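Local coordinates for PR domain zinc finger protein 2 (Homo sapiens, PDB 2QPW) that methylates a specific lysine of histone H3 using S-adenosyl-L-methionine, the chain here being its PR (SET-related) methyltransferase domain, at residues A[58-63]-A[89-94]; A[78-83]-A[119-124]; A[20-25]-A[93-98]; A[43-48]-A[101-106]. All blocks are in the same frame, centred on the assembly; numbering follows the deposited sequence. Where two conformers were deposited one is given.

Interaction 1: A[58-63]-A[89-94]; sequences GPFVGD and IDATDP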
loop_
_atom_site.group_PDB
_atom_site.type_symbol
_atom_site.label_atom_id
_atom_site.label_comp_id
_atom_site.label_asym_id
_atom_site.label_seq_id
_atom_site.Cartn_x
_atom_site.Cartn_y
_atom_site.Cartn_z
ATOM N N GLY A 58 -8.657 4.044 -3.428
ATOM C CA GLY A 58 -8.770 4.414 -2.014
ATOM C C GLY A 58 -10.205 4.786 -1.591
ATOM O O GLY A 58 -11.157 4.580 -2.353
ATOM N N PRO A 59 -10.370 5.341 -0.381
ATOM C CA PRO A 59 -9.273 5.763 0.498
ATOM C C PRO A 59 -8.602 4.619 1.256
ATOM O O PRO A 59 -9.254 3.611 1.581
ATOM C CB PRO A 59 -9.981 6.654 1.525
ATOM C CG PRO A 59 -11.404 6.105 1.572
ATOM C CD PRO A 59 -11.700 5.640 0.185
ATOM N N PHE A 60 -7.334 4.825 1.620
ATOM C CA PHE A 60 -6.660 3.993 2.645
ATOM C C PHE A 60 -7.315 4.269 3.995
ATOM O O PHE A 60 -7.428 5.431 4.390
ATOM C CB PHE A 60 -5.138 4.338 2.661
ATOM C CG PHE A 60 -4.289 3.507 3.618
ATOM C CD1 PHE A 60 -3.443 2.509 3.121
ATOM C CD2 PHE A 60 -4.276 3.769 4.999
ATOM C CE1 PHE A 60 -2.629 1.742 3.991
ATOM C CE2 PHE A 60 -3.459 3.018 5.884
ATOM C CZ PHE A 60 -2.653 1.984 5.371
ATOM N N VAL A 61 -7.721 3.222 4.731
ATOM C CA VAL A 61 -8.294 3.425 6.100
ATOM C C VAL A 61 -7.567 2.612 7.189
ATOM O O VAL A 61 -6.864 1.648 6.889
ATOM C CB VAL A 61 -9.851 3.173 6.183
ATOM C CG1 VAL A 61 -10.600 3.968 5.061
ATOM C CG2 VAL A 61 -10.176 1.664 6.116
ATOM N N GLY A 62 -7.708 3.048 8.435
ATOM C CA GLY A 62 -7.004 2.394 9.562
ATOM C C GLY A 62 -7.392 3.082 10.865
ATOM O O GLY A 62 -8.061 4.108 10.826
ATOM N N ASP A 63 -6.987 2.496 12.001
ATOM C CA ASP A 63 -7.258 3.062 13.340
ATOM C C ASP A 63 -6.462 4.365 13.531
ATOM O O ASP A 63 -5.295 4.417 13.161
ATOM C CB ASP A 63 -6.841 2.029 14.422
ATOM C CG ASP A 63 -7.899 0.946 14.691
ATOM O OD1 ASP A 63 -9.065 1.005 14.182
ATOM O OD2 ASP A 63 -7.556 0.037 15.483
ATOM N N ILE A 89 -2.661 6.629 10.780
ATOM C CA ILE A 89 -3.810 5.837 10.298
ATOM C C ILE A 89 -3.251 4.412 10.109
ATOM O O ILE A 89 -2.491 4.179 9.153
ATOM C CB ILE A 89 -4.307 6.434 8.967
ATOM C CG1 ILE A 89 -4.645 7.938 9.123
ATOM C CG2 ILE A 89 -5.522 5.648 8.425
ATOM C CD1 ILE A 89 -5.668 8.286 10.297
ATOM N N ASP A 90 -3.567 3.518 11.047
ATOM C CA ASP A 90 -2.816 2.268 11.227
ATOM C C ASP A 90 -3.643 1.048 10.794
ATOM O O ASP A 90 -4.675 0.734 11.412
ATOM C CB ASP A 90 -2.423 2.097 12.709
ATOM C CG ASP A 90 -1.504 0.906 12.940
ATOM O OD1 ASP A 90 -0.964 0.348 11.955
ATOM O OD2 ASP A 90 -1.291 0.551 14.129
ATOM N N ALA A 91 -3.184 0.383 9.731
ATOM C CA ALA A 91 -3.834 -0.819 9.199
ATOM C C ALA A 91 -2.982 -2.067 9.461
ATOM O O ALA A 91 -3.154 -3.094 8.791
ATOM C CB ALA A 91 -4.138 -0.665 7.681
ATOM N N THR A 92 -2.065 -1.994 10.427
ATOM C CA THR A 92 -1.275 -3.182 10.827
ATOM C C THR A 92 -2.182 -4.416 11.061
ATOM O O THR A 92 -1.869 -5.524 10.589
ATOM C CB THR A 92 -0.343 -2.904 12.067
ATOM O OG1 THR A 92 0.563 -1.838 11.758
ATOM C CG2 THR A 92 0.474 -4.121 12.413
ATOM N N ASP A 93 -3.309 -4.200 11.756
ATOM C CA ASP A 93 -4.376 -5.211 11.909
ATOM C C ASP A 93 -5.279 -5.130 10.659
ATOM O O ASP A 93 -5.963 -4.137 10.441
ATOM C CB ASP A 93 -5.189 -4.907 13.187
ATOM C CG ASP A 93 -6.353 -5.874 13.404
ATOM O OD1 ASP A 93 -6.613 -6.728 12.514
ATOM O OD2 ASP A 93 -7.020 -5.738 14.474
ATOM N N PRO A 94 -5.267 -6.171 9.811
ATOM C CA PRO A 94 -6.008 -6.013 8.540
ATOM C C PRO A 94 -7.543 -5.895 8.668
ATOM O O PRO A 94 -8.195 -5.394 7.747
ATOM C CB PRO A 94 -5.656 -7.276 7.755
ATOM C CG PRO A 94 -5.258 -8.280 8.756
ATOM C CD PRO A 94 -4.647 -7.504 9.947
#
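D63 and D90 face each other as an antiparallel hydrogen-bonded pair, the D63 amide N reaching D90 O at 3.0 Å and the D90 amide N reaching D63 O at 2.9 Å. The second bond is the straighter, 158° at the hydrogen, and the CA-H of I89 adds a weaker contact to the same oxygen of D63. Just before the pair, G62 CA comes within 3.4 Å of D90 O, an approach of the two backbones with no side chain between them. The I89 methyl CG2, set anti to its own backbone N, comes down on the amide N of G62 at 3.4 Å. This is the edge of the small three-stranded antiparallel sheet of the PR domain, where strand 63-65 joins strand 85-90. F60, with CG anti to the backbone N (chi1 -177°), brings its ring to the end of that strand: I89 O sits at the ring edge, near its plane, 3.6 Å from F60 CE2, and the A91 methyl CB lies obliquely 3.8 Å from F60 CZ. W77 meets the same ring edge-to-face. Beyond the pair, D90 OD1 accepts from T92 N, an Asx turn as the chain leaves the strand, and also from T92 OG1, while D90 OD2 forms salt bridges with K65 and K71, and D63 OD2 with K96.

Interaction 2: A[78-83]-A[119-124]; sequences EVYYPN and INRAIY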
loop_
_atom_site.group_PDB
_atom_site.type_symbol
_atom_site.label_atom_id
_atom_site.label_comp_id
_atom_site.label_asym_id
_atom_site.label_seq_id
_atom_site.Cartn_x
_atom_site.Cartn_y
_atom_site.Cartn_z
ATOM N N GLU A 78 0.508 9.101 7.875
ATOM C CA GLU A 78 0.223 10.194 8.850
ATOM C C GLU A 78 -0.659 11.267 8.235
ATOM O O GLU A 78 -0.402 11.710 7.102
ATOM C CB GLU A 78 1.559 10.757 9.387
ATOM C CG GLU A 78 2.342 9.658 10.151
ATOM C CD GLU A 78 3.695 10.116 10.655
ATOM O OE1 GLU A 78 3.708 10.896 11.636
ATOM O OE2 GLU A 78 4.734 9.647 10.108
ATOM N N VAL A 79 -1.715 11.668 8.955
ATOM C CA VAL A 79 -2.686 12.629 8.434
ATOM C C VAL A 79 -3.035 13.569 9.580
ATOM O O VAL A 79 -3.227 13.111 10.698
ATOM C CB VAL A 79 -4.006 11.929 7.964
ATOM C CG1 VAL A 79 -5.046 12.968 7.548
ATOM C CG2 VAL A 79 -3.690 10.947 6.777
ATOM N N TYR A 80 -3.104 14.858 9.287
ATOM C CA TYR A 80 -3.379 15.898 10.304
ATOM C C TYR A 80 -4.873 16.108 10.447
ATOM O O TYR A 80 -5.580 16.277 9.430
ATOM C CB TYR A 80 -2.749 17.233 9.860
ATOM C CG TYR A 80 -3.055 18.405 10.785
ATOM C CD1 TYR A 80 -2.378 18.539 11.993
ATOM C CD2 TYR A 80 -4.043 19.343 10.462
ATOM C CE1 TYR A 80 -2.652 19.593 12.877
ATOM C CE2 TYR A 80 -4.325 20.442 11.349
ATOM C CZ TYR A 80 -3.620 20.543 12.540
ATOM O OH TYR A 80 -3.872 21.596 13.421
ATOM N N TYR A 81 -5.337 16.167 11.704
ATOM C CA TYR A 81 -6.749 16.505 12.010
ATOM C C TYR A 81 -6.830 17.764 12.885
ATOM O O TYR A 81 -6.334 17.759 14.002
ATOM C CB TYR A 81 -7.447 15.321 12.711
ATOM C CG TYR A 81 -7.541 14.133 11.767
ATOM C CD1 TYR A 81 -8.655 13.944 10.958
ATOM C CD2 TYR A 81 -6.463 13.239 11.647
ATOM C CE1 TYR A 81 -8.708 12.869 10.037
ATOM C CE2 TYR A 81 -6.493 12.188 10.736
ATOM C CZ TYR A 81 -7.623 11.990 9.938
ATOM O OH TYR A 81 -7.644 10.907 9.017
ATOM N N PRO A 82 -7.482 18.818 12.390
ATOM C CA PRO A 82 -7.529 20.104 13.149
ATOM C C PRO A 82 -8.029 19.912 14.575
ATOM O O PRO A 82 -9.069 19.267 14.775
ATOM C CB PRO A 82 -8.575 20.914 12.387
ATOM C CG PRO A 82 -8.607 20.334 11.032
ATOM C CD PRO A 82 -8.201 18.903 11.112
ATOM N N ASN A 83 -7.279 20.435 15.562
ATOM C CA ASN A 83 -7.670 20.394 16.991
ATOM C C ASN A 83 -7.595 19.013 17.659
ATOM O O ASN A 83 -7.961 18.869 18.857
ATOM C CB ASN A 83 -9.073 21.040 17.178
ATOM C CG ASN A 83 -9.127 22.415 16.566
ATOM O OD1 ASN A 83 -8.262 23.244 16.870
ATOM N ND2 ASN A 83 -10.104 22.671 15.662
ATOM N N ILE A 119 -6.940 13.625 0.030
ATOM C CA ILE A 119 -8.226 14.257 -0.345
ATOM C C ILE A 119 -9.229 14.030 0.793
ATOM O O ILE A 119 -9.415 12.878 1.252
ATOM C CB ILE A 119 -8.863 13.611 -1.619
ATOM C CG1 ILE A 119 -7.852 13.518 -2.779
ATOM C CG2 ILE A 119 -10.111 14.407 -2.048
ATOM C CD1 ILE A 119 -8.317 12.627 -3.914
ATOM N N ASN A 120 -9.894 15.105 1.237
ATOM C CA ASN A 120 -10.788 15.036 2.407
ATOM C C ASN A 120 -10.208 14.298 3.632
ATOM O O ASN A 120 -10.882 13.466 4.284
ATOM C CB ASN A 120 -12.149 14.452 2.013
ATOM C CG ASN A 120 -12.795 15.213 0.864
ATOM O OD1 ASN A 120 -12.645 16.437 0.757
ATOM N ND2 ASN A 120 -13.466 14.485 -0.027
ATOM N N ARG A 121 -8.957 14.633 3.964
ATOM C CA ARG A 121 -8.271 14.076 5.126
ATOM C C ARG A 121 -8.149 12.555 5.103
ATOM O O ARG A 121 -8.205 11.896 6.161
ATOM C CB ARG A 121 -8.853 14.585 6.462
ATOM C CG ARG A 121 -9.039 16.100 6.464
ATOM C CD ARG A 121 -9.089 16.717 7.866
ATOM N NE ARG A 121 -9.388 18.145 7.762
ATOM C CZ ARG A 121 -8.487 19.108 7.524
ATOM N NH1 ARG A 121 -8.895 20.373 7.452
ATOM N NH2 ARG A 121 -7.188 18.838 7.395
ATOM N N ALA A 122 -7.984 12.009 3.901
ATOM C CA ALA A 122 -7.618 10.586 3.725
ATOM C C ALA A 122 -6.580 10.409 2.621
ATOM O O ALA A 122 -6.568 11.159 1.642
ATOM C CB ALA A 122 -8.869 9.732 3.408
ATOM N N ILE A 123 -5.764 9.363 2.746
ATOM C CA ILE A 123 -4.776 9.026 1.714
ATOM C C ILE A 123 -5.387 8.182 0.585
ATOM O O ILE A 123 -6.032 7.172 0.862
ATOM C CB ILE A 123 -3.567 8.297 2.363
ATOM C CG1 ILE A 123 -2.902 9.227 3.396
ATOM C CG2 ILE A 123 -2.554 7.804 1.310
ATOM C CD1 ILE A 123 -2.246 10.488 2.806
ATOM N N TYR A 124 -5.176 8.605 -0.662
ATOM C CA TYR A 124 -5.495 7.794 -1.852
ATOM C C TYR A 124 -4.170 7.491 -2.573
ATOM O O TYR A 124 -3.175 8.209 -2.379
ATOM C CB TYR A 124 -6.413 8.583 -2.796
ATOM C CG TYR A 124 -7.815 8.790 -2.249
ATOM C CD1 TYR A 124 -8.906 8.066 -2.765
ATOM C CD2 TYR A 124 -8.053 9.701 -1.211
ATOM C CE1 TYR A 124 -10.218 8.264 -2.236
ATOM C CE2 TYR A 124 -9.341 9.907 -0.701
ATOM C CZ TYR A 124 -10.419 9.175 -1.222
ATOM O OH TYR A 124 -11.723 9.376 -0.712
HETATM O O HOH W 1 -5.452 16.848 6.987
#
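R121 reaches over the end of strand 76-81 and lays its guanidinium against P82. From CB, 4.0 Å from Y81 CE1, the chain leaves with CG anti to the carbonyl carbon (chi1 -47°) and runs extended to NE, carrying CD past Y80 O at 3.9 Å. The guanidinium then receives P82 on one face, P82 CD standing over its centre 3.6 Å from R121 CZ, and P82 CG lying 3.6 Å from R121 NH1. At the tip, NH2 donates to a water lying at the guanidinium edge, in its plane, 2.7 Å away, and this water donates to Y80 O. The backbone of R121 is met as well: its O lies 3.6 Å from V79 CG1 and near the hydroxyl of Y81. Deeper in, V79 CG2 packs on I123 CG1 at 3.9 Å, where strand 122-127 leaves the tight turn closed by the paired backbone bonds of I119 and A122. The contact thus ties the three-stranded sheet to the four-stranded sheet of the PR domain. Its apolar part is small and buried, whereas the arginine binds mainly through its flat face and one water, so its charge is probably met at least in part by solvent at this exposed margin.

Interaction 3: A[20-25]-A[93-98]; sequences PEHVLR and DPEKGN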
loop_
_atom_site.group_PDB
_atom_site.type_symbol
_atom_site.label_atom_id
_atom_site.label_comp_id
_atom_site.label_asym_id
_atom_site.label_seq_id
_atom_site.Cartn_x
_atom_site.Cartn_y
_atom_site.Cartn_z
ATOM N N PRO A 20 -8.817 -11.032 5.491
ATOM C CA PRO A 20 -10.249 -10.985 5.875
ATOM C C PRO A 20 -11.176 -11.129 4.660
ATOM O O PRO A 20 -10.906 -10.555 3.606
ATOM C CB PRO A 20 -10.403 -9.586 6.496
ATOM C CG PRO A 20 -9.026 -9.250 7.033
ATOM C CD PRO A 20 -8.078 -9.852 5.996
ATOM N N GLU A 21 -12.275 -11.889 4.802
ATOM C CA GLU A 21 -13.212 -12.062 3.702
ATOM C C GLU A 21 -13.733 -10.743 3.151
ATOM O O GLU A 21 -13.847 -10.569 1.937
ATOM C CB GLU A 21 -14.410 -12.947 4.125
ATOM C CG GLU A 21 -13.995 -14.229 4.825
ATOM C CD GLU A 21 -13.587 -15.329 3.854
ATOM O OE1 GLU A 21 -12.762 -16.195 4.270
ATOM O OE2 GLU A 21 -14.090 -15.355 2.702
ATOM N N HIS A 22 -14.075 -9.791 4.024
ATOM C CA HIS A 22 -14.631 -8.533 3.519
ATOM C C HIS A 22 -13.610 -7.699 2.751
ATOM O O HIS A 22 -13.984 -6.901 1.868
ATOM C CB HIS A 22 -15.305 -7.677 4.631
ATOM C CG HIS A 22 -14.340 -7.069 5.600
ATOM N ND1 HIS A 22 -13.835 -7.754 6.682
ATOM C CD2 HIS A 22 -13.800 -5.824 5.656
ATOM C CE1 HIS A 22 -13.018 -6.969 7.359
ATOM N NE2 HIS A 22 -12.983 -5.791 6.761
ATOM N N VAL A 23 -12.324 -7.912 3.036
ATOM C CA VAL A 23 -11.283 -7.206 2.270
ATOM C C VAL A 23 -11.194 -7.713 0.820
ATOM O O VAL A 23 -11.147 -6.917 -0.150
ATOM C CB VAL A 23 -9.937 -7.255 3.040
ATOM C CG1 VAL A 23 -8.814 -6.755 2.169
ATOM C CG2 VAL A 23 -10.080 -6.407 4.334
ATOM N N LEU A 24 -11.247 -9.039 0.659
ATOM C CA LEU A 24 -11.305 -9.652 -0.695
ATOM C C LEU A 24 -12.509 -9.234 -1.534
ATOM O O LEU A 24 -12.394 -9.048 -2.769
ATOM C CB LEU A 24 -11.248 -11.188 -0.606
ATOM C CG LEU A 24 -9.948 -11.873 -0.202
ATOM C CD1 LEU A 24 -10.247 -13.353 0.093
ATOM C CD2 LEU A 24 -8.901 -11.775 -1.278
ATOM N N ARG A 25 -13.670 -9.052 -0.882
ATOM C CA ARG A 25 -14.896 -8.689 -1.621
ATOM C C ARG A 25 -14.883 -7.269 -2.134
ATOM O O ARG A 25 -15.668 -6.892 -3.024
ATOM C CB ARG A 25 -16.164 -8.905 -0.770
ATOM C CG ARG A 25 -16.404 -10.337 -0.331
ATOM C CD ARG A 25 -17.884 -10.492 0.181
ATOM N NE ARG A 25 -18.143 -9.578 1.289
ATOM C CZ ARG A 25 -18.092 -9.886 2.590
ATOM N NH1 ARG A 25 -17.820 -11.116 3.003
ATOM N NH2 ARG A 25 -18.298 -8.923 3.481
ATOM N N ASP A 93 -3.309 -4.200 11.756
ATOM C CA ASP A 93 -4.376 -5.211 11.909
ATOM C C ASP A 93 -5.279 -5.130 10.659
ATOM O O ASP A 93 -5.963 -4.137 10.441
ATOM C CB ASP A 93 -5.189 -4.907 13.187
ATOM C CG ASP A 93 -6.353 -5.874 13.404
ATOM O OD1 ASP A 93 -6.613 -6.728 12.514
ATOM O OD2 ASP A 93 -7.020 -5.738 14.474
ATOM N N PRO A 94 -5.267 -6.171 9.811
ATOM C CA PRO A 94 -6.008 -6.013 8.540
ATOM C C PRO A 94 -7.543 -5.895 8.668
ATOM O O PRO A 94 -8.195 -5.394 7.747
ATOM C CB PRO A 94 -5.656 -7.276 7.755
ATOM C CG PRO A 94 -5.258 -8.280 8.756
ATOM C CD PRO A 94 -4.647 -7.504 9.947
ATOM N N GLU A 95 -8.097 -6.330 9.795
ATOM C CA GLU A 95 -9.512 -6.084 10.119
ATOM C C GLU A 95 -9.887 -4.605 10.225
ATOM O O GLU A 95 -11.077 -4.259 10.187
ATOM C CB GLU A 95 -9.886 -6.806 11.432
ATOM C CG GLU A 95 -9.796 -8.346 11.328
ATOM C CD GLU A 95 -11.031 -9.018 10.668
ATOM O OE1 GLU A 95 -12.007 -8.348 10.265
ATOM O OE2 GLU A 95 -11.009 -10.264 10.568
ATOM N N LYS A 96 -8.887 -3.726 10.381
ATOM C CA LYS A 96 -9.114 -2.291 10.547
ATOM C C LYS A 96 -8.847 -1.530 9.251
ATOM O O LYS A 96 -9.030 -0.316 9.202
ATOM C CB LYS A 96 -8.217 -1.707 11.665
ATOM C CG LYS A 96 -8.462 -2.318 13.095
ATOM C CD LYS A 96 -9.953 -2.419 13.480
ATOM C CE LYS A 96 -10.127 -3.018 14.886
ATOM N NZ LYS A 96 -9.591 -2.068 15.904
ATOM N N GLY A 97 -8.395 -2.241 8.218
ATOM C CA GLY A 97 -8.070 -1.609 6.914
ATOM C C GLY A 97 -8.800 -2.226 5.715
ATOM O O GLY A 97 -9.818 -2.926 5.878
ATOM N N ASN A 98 -8.335 -1.908 4.507
ATOM C CA ASN A 98 -8.912 -2.476 3.281
ATOM C C ASN A 98 -7.802 -2.991 2.347
ATOM O O ASN A 98 -6.625 -3.182 2.784
ATOM C CB ASN A 98 -9.863 -1.501 2.562
ATOM C CG ASN A 98 -9.194 -0.163 2.243
ATOM O OD1 ASN A 98 -8.015 -0.117 1.866
ATOM N ND2 ASN A 98 -9.911 0.935 2.492
HETATM O O HOH W 2 -11.804 -3.191 7.599
#
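P20 and P94 cross at about a right angle, P20 CD resting 3.9 Å from P94 CB, and this pair of rings forms the close-packed side of the contact. P20 occupies the N-cap position of the short helix 21-25, and P94 opens the 3-10 turn 94-96, so two helical starts are pressed together. V23, one turn further along, packs beside them: its CG2 lies 3.8 Å from G97 O and 4.0 Å from P94 O, while CG1 reaches N98 C at 3.9 Å. Y102 touches both prolines and extends this apolar patch into the body of the domain.

The other side is looser and wet. H22 has its CG between the backbone N and the carbonyl carbon (chi1 71°), which turns the ring back over V23 CG2 and toward the 3-10 turn. E95, bent at chi2, brings OE1 to the ring edge, 3.4 Å from H22 CE1, with the carboxylate and imidazole planes 36° apart. A water in the ring plane joins H22 NE2 to the turn, donating to E95 O and to G97 O, the latter at 2.6 Å. D93 OD1 accepts from E95 N, an Asx turn at the start of the 3-10 segment. The N-terminal helix is therefore joined to the loop 93-98 by apolar contact and a water, and any attraction between H22 and E95 would be electrostatic and probably weakened by solvent.

Interaction 4: A[43-48]-A[101-106]; sequences IGVWAT and RYVNWA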
loop_
_atom_site.group_PDB
_atom_site.type_symbol
_atom_site.label_atom_id
_atom_site.label_comp_id
_atom_site.label_asym_id
_atom_site.label_seq_id
_atom_site.Cartn_x
_atom_site.Cartn_y
_atom_site.Cartn_z
ATOM N N ILE A 43 1.432 -11.018 1.276
ATOM C CA ILE A 43 0.508 -10.806 0.176
ATOM C C ILE A 43 0.742 -9.420 -0.395
ATOM O O ILE A 43 1.006 -8.471 0.361
ATOM C CB ILE A 43 -0.978 -11.023 0.633
ATOM C CG1 ILE A 43 -1.197 -12.508 1.018
ATOM C CG2 ILE A 43 -1.952 -10.552 -0.426
ATOM C CD1 ILE A 43 -0.841 -13.527 -0.156
ATOM N N GLY A 44 0.663 -9.320 -1.725
ATOM C CA GLY A 44 0.764 -8.039 -2.452
ATOM C C GLY A 44 -0.431 -7.872 -3.416
ATOM O O GLY A 44 -1.393 -8.641 -3.354
ATOM N N VAL A 45 -0.394 -6.809 -4.240
ATOM C CA VAL A 45 -1.496 -6.440 -5.141
ATOM C C VAL A 45 -0.949 -6.361 -6.564
ATOM O O VAL A 45 0.116 -5.784 -6.776
ATOM C CB VAL A 45 -2.090 -5.041 -4.764
ATOM C CG1 VAL A 45 -3.314 -4.721 -5.593
ATOM C CG2 VAL A 45 -2.433 -5.003 -3.229
ATOM N N TRP A 46 -1.697 -6.931 -7.511
ATOM C CA TRP A 46 -1.261 -7.076 -8.922
ATOM C C TRP A 46 -2.312 -6.596 -9.899
ATOM O O TRP A 46 -3.509 -6.767 -9.669
ATOM C CB TRP A 46 -0.939 -8.548 -9.255
ATOM C CG TRP A 46 0.164 -9.136 -8.431
ATOM C CD1 TRP A 46 0.076 -9.548 -7.148
ATOM C CD2 TRP A 46 1.509 -9.415 -8.857
ATOM N NE1 TRP A 46 1.291 -10.052 -6.713
ATOM C CE2 TRP A 46 2.191 -9.975 -7.743
ATOM C CE3 TRP A 46 2.218 -9.204 -10.054
ATOM C CZ2 TRP A 46 3.563 -10.370 -7.794
ATOM C CZ3 TRP A 46 3.593 -9.604 -10.120
ATOM C CH2 TRP A 46 4.243 -10.157 -8.974
ATOM N N ALA A 47 -1.887 -6.008 -11.006
ATOM C CA ALA A 47 -2.857 -5.558 -12.037
ATOM C C ALA A 47 -3.379 -6.772 -12.807
ATOM O O ALA A 47 -2.609 -7.716 -13.078
ATOM C CB ALA A 47 -2.182 -4.580 -12.992
ATOM N N THR A 48 -4.676 -6.758 -13.114
ATOM C CA THR A 48 -5.301 -7.868 -13.887
ATOM C C THR A 48 -5.534 -7.483 -15.352
ATOM O O THR A 48 -5.874 -8.346 -16.215
ATOM C CB THR A 48 -6.682 -8.265 -13.298
ATOM O OG1 THR A 48 -7.574 -7.150 -13.405
ATOM C CG2 THR A 48 -6.570 -8.753 -11.845
ATOM N N ARG A 101 -3.980 -1.720 2.110
ATOM C CA ARG A 101 -2.980 -2.224 3.091
ATOM C C ARG A 101 -1.935 -3.185 2.476
ATOM O O ARG A 101 -0.728 -3.197 2.841
ATOM C CB ARG A 101 -3.708 -2.975 4.215
ATOM C CG ARG A 101 -2.730 -3.643 5.233
ATOM C CD ARG A 101 -3.382 -4.676 6.082
ATOM N NE ARG A 101 -2.490 -5.197 7.115
ATOM C CZ ARG A 101 -1.684 -6.253 7.001
ATOM N NH1 ARG A 101 -1.599 -6.975 5.875
ATOM N NH2 ARG A 101 -0.985 -6.624 8.055
ATOM N N TYR A 102 -2.408 -4.006 1.552
ATOM C CA TYR A 102 -1.583 -5.061 0.929
ATOM C C TYR A 102 -0.654 -4.571 -0.199
ATOM O O TYR A 102 0.178 -5.358 -0.695
ATOM C CB TYR A 102 -2.507 -6.188 0.441
ATOM C CG TYR A 102 -3.175 -6.904 1.594
ATOM C CD1 TYR A 102 -2.537 -7.972 2.219
ATOM C CD2 TYR A 102 -4.434 -6.483 2.100
ATOM C CE1 TYR A 102 -3.115 -8.642 3.317
ATOM C CE2 TYR A 102 -5.016 -7.131 3.213
ATOM C CZ TYR A 102 -4.365 -8.218 3.791
ATOM O OH TYR A 102 -4.905 -8.880 4.856
ATOM N N VAL A 103 -0.790 -3.305 -0.632
ATOM C CA VAL A 103 0.159 -2.725 -1.626
ATOM C C VAL A 103 1.549 -2.560 -0.977
ATOM O O VAL A 103 1.744 -1.753 -0.020
ATOM C CB VAL A 103 -0.338 -1.362 -2.161
ATOM C CG1 VAL A 103 0.699 -0.686 -3.090
ATOM C CG2 VAL A 103 -1.722 -1.507 -2.841
ATOM N N ASN A 104 2.511 -3.339 -1.463
ATOM C CA ASN A 104 3.865 -3.277 -0.928
ATOM C C ASN A 104 4.602 -1.991 -1.326
ATOM O O ASN A 104 4.218 -1.315 -2.275
ATOM C CB ASN A 104 4.664 -4.521 -1.357
ATOM C CG ASN A 104 5.761 -4.903 -0.359
ATOM O OD1 ASN A 104 5.992 -4.209 0.648
ATOM N ND2 ASN A 104 6.468 -6.009 -0.653
ATOM N N TRP A 105 5.685 -1.661 -0.599
ATOM C CA TRP A 105 6.486 -0.474 -0.886
ATOM C C TRP A 105 7.627 -0.824 -1.869
ATOM O O TRP A 105 8.278 -1.877 -1.744
ATOM C CB TRP A 105 7.122 0.036 0.412
ATOM C CG TRP A 105 6.188 0.686 1.357
ATOM C CD1 TRP A 105 5.310 0.064 2.227
ATOM C CD2 TRP A 105 6.005 2.091 1.538
ATOM N NE1 TRP A 105 4.609 1.009 2.941
ATOM C CE2 TRP A 105 5.016 2.258 2.541
ATOM C CE3 TRP A 105 6.603 3.227 0.975
ATOM C CZ2 TRP A 105 4.629 3.526 3.008
ATOM C CZ3 TRP A 105 6.227 4.481 1.447
ATOM C CH2 TRP A 105 5.224 4.617 2.421
ATOM N N ALA A 106 7.880 0.085 -2.815
ATOM C CA ALA A 106 9.036 0.005 -3.684
ATOM C C ALA A 106 10.300 0.180 -2.840
ATOM O O ALA A 106 10.257 0.850 -1.813
ATOM C CB ALA A 106 8.938 1.078 -4.735
HETATM O O HOH W 3 2.087 -5.057 -3.855
#
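V45 CG2 pushes into the backbone between Y102 and V103, 3.5 Å from both Y102 C and V103 N. The same methyl also meets V103 CG2 at 3.6 Å; both groups are set anti to their own carbonyl carbons, and they touch although the CB of V103 points away from strand 43-47. Alongside, I43 crosses the Y102 ring obliquely, I43 CG2 lying 3.7 Å from Y102 CD1. G44 adds a nearly straight CA-H contact to Y102 O, 3.3 Å from G44 CA and 161° at the hydrogen.

Around this buried shell lie the elements that position it. V45 N and N104 N share a water, which links the two backbones. Strand 43-47 is held by its antiparallel partner 31-35, through G44 with F34 and W46 with R32, and L33 packs on V45 from that strand. V139 and L114 pack on V103. R101 CD lies over one face of the Y102 ring, toward its rim, and the R101 guanidinium is itself fixed by A91 O, T92 O and a salt bridge to E14.

Strand 43-47 and segment 101-106 thus meet near the centre of the chain without pairing as strands. Their cohesion is chiefly apolar, and the linking water accepts from both amides, giving two backbone N-H groups a polar partner within an otherwise apolar contact.

How the interactions relate
Interactions 1 and 3 share D93 and P94, and their centres lie 9 Å apart; the D63 OD2 to K96 NZ salt bridge (3.0 Å) and a probable hydrogen bond from N98 ND2 to P59 O (2.9 Å) join them further. R101 ties interaction 4 to interaction 1 by a probable hydrogen bond from NE to A91 O (2.8 Å), and Y102 OH packs 3.4 Å from P94 CB, a residue of both interactions 1 and 3. Interaction 2 is joined to interaction 1 by a probable hydrogen bond between F60 N and I123 O at 2.8 Å, but stands about 23 Å from interaction 4, centre to centre. The series therefore runs from near the chain centre to its outer sheet; no cofactor or substrate marks the methyltransferase site among these contacts.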